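Local coordinates for Lpg0393 helical bundle domain-containing protein (Legionella pneumophila subsp. pneumophila str. Philadelphia 1, PDB 4R0G) that acts as a guanine-nucleotide exchange factor for the small GTPases Rab5, Rab21 and Rab22, probably through its VPS9-like domain, at residues L47-L52 with K117-L122. Sequence-based numbering, arbitrary orientation.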
loop_
_atom_site.group_PDB
_atom_site.type_symbol
_atom_site.label_atom_id
_atom_site.label_comp_id
_atom_site.label_asym_id
_atom_site.label_seq_id
_atom_site.Cartn_x
_atom_site.Cartn_y
_atom_site.Cartn_z
ATOM N N LEU A 47 -12.701 -0.108 23.401
ATOM C CA LEU A 47 -12.393 1.209 22.832
ATOM C C LEU A 47 -13.495 2.245 23.074
ATOM O O LEU A 47 -13.189 3.379 23.388
ATOM C CB LEU A 47 -12.161 1.118 21.343
ATOM C CG LEU A 47 -10.736 1.126 20.843
ATOM C CD1 LEU A 47 -10.100 -0.193 21.128
ATOM C CD2 LEU A 47 -10.767 1.351 19.341
ATOM N N ILE A 48 -14.768 1.882 22.922
ATOM C CA ILE A 48 -15.827 2.873 23.147
ATOM C C ILE A 48 -15.885 3.278 24.621
ATOM O O ILE A 48 -15.916 4.464 24.967
ATOM C CB ILE A 48 -17.221 2.380 22.733
ATOM C CG1 ILE A 48 -17.323 2.305 21.211
ATOM C CG2 ILE A 48 -18.286 3.348 23.270
ATOM C CD1 ILE A 48 -18.325 1.313 20.760
ATOM N N PHE A 49 -15.910 2.280 25.488
ATOM C CA PHE A 49 -15.901 2.521 26.910
ATOM C C PHE A 49 -14.737 3.411 27.247
ATOM O O PHE A 49 -14.891 4.486 27.815
ATOM C CB PHE A 49 -15.712 1.205 27.644
ATOM C CG PHE A 49 -15.606 1.360 29.108
ATOM C CD1 PHE A 49 -16.710 1.752 29.853
ATOM C CD2 PHE A 49 -14.405 1.133 29.751
ATOM C CE1 PHE A 49 -16.627 1.903 31.218
ATOM C CE2 PHE A 49 -14.305 1.288 31.128
ATOM C CZ PHE A 49 -15.425 1.668 31.861
ATOM N N GLU A 50 -13.558 2.967 26.853
ATOM C CA GLU A 50 -12.345 3.651 27.245
ATOM C C GLU A 50 -12.263 5.117 26.756
ATOM O O GLU A 50 -11.867 6.030 27.471
ATOM C CB GLU A 50 -11.157 2.825 26.787
ATOM C CG GLU A 50 -9.989 2.997 27.673
ATOM C CD GLU A 50 -10.138 2.327 29.017
ATOM O OE1 GLU A 50 -10.494 1.134 29.054
ATOM O OE2 GLU A 50 -9.886 2.992 30.045
ATOM N N TRP A 51 -12.680 5.347 25.541
ATOM C CA TRP A 51 -12.557 6.663 24.978
ATOM C C TRP A 51 -13.571 7.598 25.637
ATOM O O TRP A 51 -13.349 8.803 25.729
ATOM C CB TRP A 51 -12.800 6.536 23.478
ATOM C CG TRP A 51 -12.236 7.610 22.662
ATOM C CD1 TRP A 51 -11.770 8.820 23.093
ATOM C CD2 TRP A 51 -12.090 7.601 21.233
ATOM N NE1 TRP A 51 -11.334 9.561 22.018
ATOM C CE2 TRP A 51 -11.516 8.838 20.868
ATOM C CE3 TRP A 51 -12.400 6.667 20.227
ATOM C CZ2 TRP A 51 -11.235 9.167 19.528
ATOM C CZ3 TRP A 51 -12.126 6.999 18.896
ATOM C CH2 TRP A 51 -11.547 8.234 18.562
ATOM N N LEU A 52 -14.695 7.041 26.076
ATOM C CA LEU A 52 -15.742 7.843 26.694
ATOM C C LEU A 52 -15.375 8.250 28.124
ATOM O O LEU A 52 -15.782 9.312 28.610
ATOM C CB LEU A 52 -17.091 7.104 26.644
ATOM C CG LEU A 52 -17.787 7.052 25.274
ATOM C CD1 LEU A 52 -19.122 6.341 25.327
ATOM C CD2 LEU A 52 -17.972 8.452 24.695
ATOM N N LYS A 117 -14.919 -8.672 31.064
ATOM C CA LYS A 117 -16.253 -9.233 31.295
ATOM C C LYS A 117 -17.187 -8.244 31.963
ATOM O O LYS A 117 -18.395 -8.293 31.758
ATOM C CB LYS A 117 -16.187 -10.537 32.103
ATOM C CG LYS A 117 -15.494 -11.684 31.361
ATOM C CD LYS A 117 -16.189 -13.035 31.600
ATOM C CE LYS A 117 -15.856 -14.046 30.483
ATOM N NZ LYS A 117 -16.480 -15.401 30.693
ATOM N N GLU A 118 -16.623 -7.337 32.744
ATOM C CA GLU A 118 -17.441 -6.376 33.461
ATOM C C GLU A 118 -17.903 -5.248 32.550
ATOM O O GLU A 118 -19.033 -4.755 32.692
ATOM C CB GLU A 118 -16.710 -5.842 34.699
ATOM C CG GLU A 118 -16.633 -6.874 35.844
ATOM C CD GLU A 118 -16.310 -6.259 37.197
ATOM O OE1 GLU A 118 -15.362 -5.443 37.283
ATOM O OE2 GLU A 118 -17.016 -6.595 38.176
ATOM N N VAL A 119 -17.038 -4.862 31.606
ATOM C CA VAL A 119 -17.362 -3.808 30.645
ATOM C C VAL A 119 -18.343 -4.296 29.590
ATOM O O VAL A 119 -19.318 -3.608 29.274
ATOM C CB VAL A 119 -16.103 -3.226 29.976
ATOM C CG1 VAL A 119 -16.479 -2.192 28.915
ATOM C CG2 VAL A 119 -15.215 -2.593 31.020
ATOM N N LEU A 120 -18.099 -5.492 29.065
ATOM C CA LEU A 120 -19.016 -6.094 28.102
ATOM C C LEU A 120 -20.412 -6.192 28.702
ATOM O O LEU A 120 -21.412 -6.044 28.006
ATOM C CB LEU A 120 -18.511 -7.468 27.631
ATOM C CG LEU A 120 -17.207 -7.472 26.824
ATOM C CD1 LEU A 120 -16.787 -8.875 26.418
ATOM C CD2 LEU A 120 -17.295 -6.584 25.584
ATOM N N GLN A 121 -20.489 -6.414 30.007
ATOM C CA GLN A 121 -21.798 -6.415 30.647
ATOM C C GLN A 121 -22.413 -5.027 30.733
ATOM O O GLN A 121 -23.610 -4.878 30.493
ATOM C CB GLN A 121 -21.778 -7.108 32.007
ATOM C CG GLN A 121 -22.412 -8.489 31.941
ATOM C CD GLN A 121 -22.758 -9.038 33.300
ATOM O OE1 GLN A 121 -23.751 -8.623 33.917
ATOM N NE2 GLN A 121 -21.944 -9.981 33.783
ATOM N N LEU A 122 -21.594 -4.027 31.066
ATOM C CA LEU A 122 -22.037 -2.640 31.095
ATOM C C LEU A 122 -22.565 -2.302 29.718
ATOM O O LEU A 122 -23.575 -1.604 29.569
ATOM C CB LEU A 122 -20.874 -1.702 31.425
ATOM C CG LEU A 122 -21.191 -0.411 32.208
ATOM C CD1 LEU A 122 -20.099 0.678 32.077
ATOM C CD2 LEU A 122 -22.574 0.172 31.917
#
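Phe49 meets Val119 and Leu122 where helix 40-53 faces helix 116-126, and this small patch illustrates how one aromatic ring can join two helices without a hydrogen bond between the segments. The backbones come nearest at Phe49 and Val119, whose CA atoms are 7.5 Å apart. Phe49 holds CG anti to its own N (chi1 176°), which carries the ring out from the helix to present a face to Val119. The two valine methyls divide the work. Val119 CG1 sits at the root of the ring, 3.7 Å from both Phe49 CG and Phe49 CB. It makes an off-centre CH-pi contact, 4.1 Å from the centroid of the Phe49 ring and 29° off the normal. Val119 CG2 lies over the same face, offset toward the CD2-CE2 rim, 4.0 Å from Phe49 CE2. One turn further along its helix, Leu122 sends a single branch across: its CD1 reaches Phe49 CE1 at 3.8 Å, approaching the ring obliquely, with the two side chains at about a right angle. Phe49 also touches Tyr31, and Val119 packs on Leu114 in the loop leading into helix 116-126. Within the VPS9-like domain, helix 40-53 touches several neighbours: Leu47 and Ile48 rest on helix 80-101, Trp51 touches helix 5-14, and Phe49 reaches helix 116-126.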